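Local atomic coordinates of bifunctional autolysin (Staphylococcus aureus subsp. aureus Mu50, PDB entry 6FXO), a protein that probably cleaves cell-wall peptidoglycan through N-acetylglucosaminidase (glycoside hydrolase family 73) and amidase activities, as a major staphylococcal autolysin. Residues L60-L65 and I223-Y228. Residues are numbered along the deposited sequence; the frame is centred on the assembly and turned at random.
Sequences LKYQFL and IIKGYY
Y62 lays its ring against one side of helix 216-231, where K225, I224 and Y228 receive it. The tight part is buried: Y62 CE2 stands over one face of the Y228 ring, displaced toward the rim, 3.7 Å from Y228 CD1. With ring planes at 45° and centroids 5.1 Å apart, the pair is an oblique aromatic contact. I224 CG2 lies in the plane of the Y228 ring at its edge and comes within 4.0 Å of Y62 CD2. L65, its CG anti to the backbone N (chi1 174°), brings CD2 to 3.7 Å from Y228 CE1. Both tyrosine hydroxyls are hydrogen-bonded beyond the two segments, Y62 OH with G235 N and Y228 OH with N105 and Q71, which would limit how far each ring can shift. The looser side belongs to partly exposed K225: K225 CB sits over one face of the Y62 ring, 3.9 Å from Y62 CD1, while the chain, bent at chi2 (-115°), carries NZ away to a long, weak ion pair with D229. No hydrogen bond joins the segments. This is apolar, aromatic-rich packing of a 3-10 turn and the following L65 on the last helix of a family 73 glucosaminidase, a family of the lysozyme clan.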
loop_
_atom_site.group_PDB
_atom_site.type_symbol
_atom_site.label_atom_id
_atom_site.label_comp_id
_atom_site.label_asym_id
_atom_site.label_seq_id
_atom_site.Cartn_x
_atom_site.Cartn_y
_atom_site.Cartn_z
ATOM N N LEU A 60 12.793 -6.135 -0.530
ATOM C CA LEU A 60 12.309 -6.002 0.856
ATOM C C LEU A 60 12.405 -4.571 1.480
ATOM O O LEU A 60 11.520 -4.233 2.245
ATOM C CB LEU A 60 12.915 -7.045 1.850
ATOM C CG LEU A 60 12.958 -8.582 1.513
ATOM C CD1 LEU A 60 13.367 -9.342 2.764
ATOM C CD2 LEU A 60 11.651 -9.175 1.098
ATOM N N LYS A 61 13.415 -3.729 1.120
ATOM C CA LYS A 61 13.428 -2.408 1.747
ATOM C C LYS A 61 12.189 -1.558 1.389
ATOM O O LYS A 61 11.959 -0.580 2.040
ATOM C CB LYS A 61 14.718 -1.586 1.472
ATOM C CG LYS A 61 15.117 -1.378 -0.016
ATOM C CD LYS A 61 16.534 -0.720 -0.140
ATOM C CE LYS A 61 16.975 -0.379 -1.563
ATOM N NZ LYS A 61 18.361 0.220 -1.661
ATOM N N TYR A 62 11.365 -1.966 0.377
ATOM C CA TYR A 62 10.225 -1.135 0.074
ATOM C C TYR A 62 9.182 -1.026 1.153
ATOM O O TYR A 62 8.320 -0.161 1.034
ATOM C CB TYR A 62 9.731 -1.267 -1.420
ATOM C CG TYR A 62 10.616 -0.539 -2.436
ATOM C CD1 TYR A 62 11.866 -1.039 -2.781
ATOM C CD2 TYR A 62 10.237 0.687 -2.986
ATOM C CE1 TYR A 62 12.718 -0.347 -3.624
ATOM C CE2 TYR A 62 11.094 1.408 -3.870
ATOM C CZ TYR A 62 12.307 0.877 -4.175
ATOM O OH TYR A 62 13.088 1.513 -5.115
ATOM N N GLN A 63 9.253 -1.917 2.226
ATOM C CA GLN A 63 8.293 -1.868 3.311
ATOM C C GLN A 63 8.572 -0.624 4.152
ATOM O O GLN A 63 7.745 -0.233 4.955
ATOM C CB GLN A 63 8.274 -3.146 4.181
ATOM C CG GLN A 63 9.528 -3.511 4.967
ATOM C CD GLN A 63 9.371 -4.995 5.261
ATOM O OE1 GLN A 63 8.608 -5.400 6.230
ATOM N NE2 GLN A 63 10.087 -5.840 4.387
ATOM N N PHE A 64 9.762 -0.101 4.014
ATOM C CA PHE A 64 10.184 1.119 4.725
ATOM C C PHE A 64 9.994 2.389 3.861
ATOM O O PHE A 64 10.314 3.487 4.309
ATOM C CB PHE A 64 11.568 1.035 5.284
ATOM C CG PHE A 64 11.903 -0.254 5.980
ATOM C CD1 PHE A 64 11.242 -0.639 7.181
ATOM C CD2 PHE A 64 12.841 -1.114 5.444
ATOM C CE1 PHE A 64 11.528 -1.823 7.751
ATOM C CE2 PHE A 64 13.119 -2.324 6.057
ATOM C CZ PHE A 64 12.463 -2.675 7.204
ATOM N N LEU A 65 9.537 2.226 2.605
ATOM C CA LEU A 65 9.335 3.408 1.776
ATOM C C LEU A 65 8.161 4.259 2.409
ATOM O O LEU A 65 7.141 3.684 2.765
ATOM C CB LEU A 65 8.935 3.020 0.309
ATOM C CG LEU A 65 8.554 4.133 -0.667
ATOM C CD1 LEU A 65 9.870 4.815 -1.294
ATOM C CD2 LEU A 65 7.519 3.663 -1.739
ATOM N N ILE A 223 5.416 -6.386 -4.427
ATOM C CA ILE A 223 4.578 -5.825 -5.450
ATOM C C ILE A 223 4.864 -4.356 -5.719
ATOM O O ILE A 223 4.649 -3.908 -6.849
ATOM C CB ILE A 223 3.139 -5.963 -4.929
ATOM C CG1 ILE A 223 2.718 -7.410 -4.655
ATOM C CG2 ILE A 223 2.161 -5.297 -5.833
ATOM C CD1 ILE A 223 1.360 -7.277 -3.864
ATOM N N ILE A 224 5.300 -3.611 -4.734
ATOM C CA ILE A 224 5.574 -2.180 -4.906
ATOM C C ILE A 224 6.816 -1.959 -5.648
ATOM O O ILE A 224 6.880 -1.101 -6.508
ATOM C CB ILE A 224 5.617 -1.390 -3.555
ATOM C CG1 ILE A 224 4.240 -1.177 -2.948
ATOM C CG2 ILE A 224 6.374 -0.049 -3.707
ATOM C CD1 ILE A 224 4.421 -0.847 -1.500
ATOM N N LYS A 225 7.808 -2.703 -5.291
ATOM C CA LYS A 225 9.029 -2.539 -5.976
ATOM C C LYS A 225 8.782 -3.003 -7.392
ATOM O O LYS A 225 9.400 -2.471 -8.290
ATOM C CB LYS A 225 10.131 -3.387 -5.341
ATOM C CG LYS A 225 11.508 -3.239 -5.995
ATOM C CD LYS A 225 11.966 -4.540 -6.654
ATOM C CE LYS A 225 13.417 -4.553 -7.090
ATOM N NZ LYS A 225 13.859 -5.915 -7.517
ATOM N N GLY A 226 7.815 -3.919 -7.614
ATOM C CA GLY A 226 7.593 -4.373 -8.990
ATOM C C GLY A 226 7.026 -3.239 -9.818
ATOM O O GLY A 226 7.424 -3.046 -10.969
ATOM N N TYR A 227 6.156 -2.473 -9.236
ATOM C CA TYR A 227 5.623 -1.393 -9.986
ATOM C C TYR A 227 6.714 -0.343 -10.208
ATOM O O TYR A 227 6.741 0.240 -11.265
ATOM C CB TYR A 227 4.438 -0.664 -9.257
ATOM C CG TYR A 227 3.190 -1.457 -9.105
ATOM C CD1 TYR A 227 2.319 -1.651 -10.174
ATOM C CD2 TYR A 227 2.890 -2.097 -7.915
ATOM C CE1 TYR A 227 1.203 -2.462 -10.060
ATOM C CE2 TYR A 227 1.776 -2.900 -7.787
ATOM C CZ TYR A 227 0.930 -3.080 -8.860
ATOM O OH TYR A 227 -0.192 -3.849 -8.739
ATOM N N TYR A 228 7.625 -0.108 -9.236
ATOM C CA TYR A 228 8.665 0.868 -9.390
ATOM C C TYR A 228 9.545 0.541 -10.558
ATOM O O TYR A 228 9.929 1.461 -11.253
ATOM C CB TYR A 228 9.582 1.003 -8.138
ATOM C CG TYR A 228 9.171 2.140 -7.249
ATOM C CD1 TYR A 228 8.300 1.935 -6.162
ATOM C CD2 TYR A 228 9.637 3.439 -7.491
ATOM C CE1 TYR A 228 7.899 3.005 -5.353
ATOM C CE2 TYR A 228 9.225 4.512 -6.705
ATOM C CZ TYR A 228 8.363 4.296 -5.641
ATOM O OH TYR A 228 8.006 5.384 -4.876
#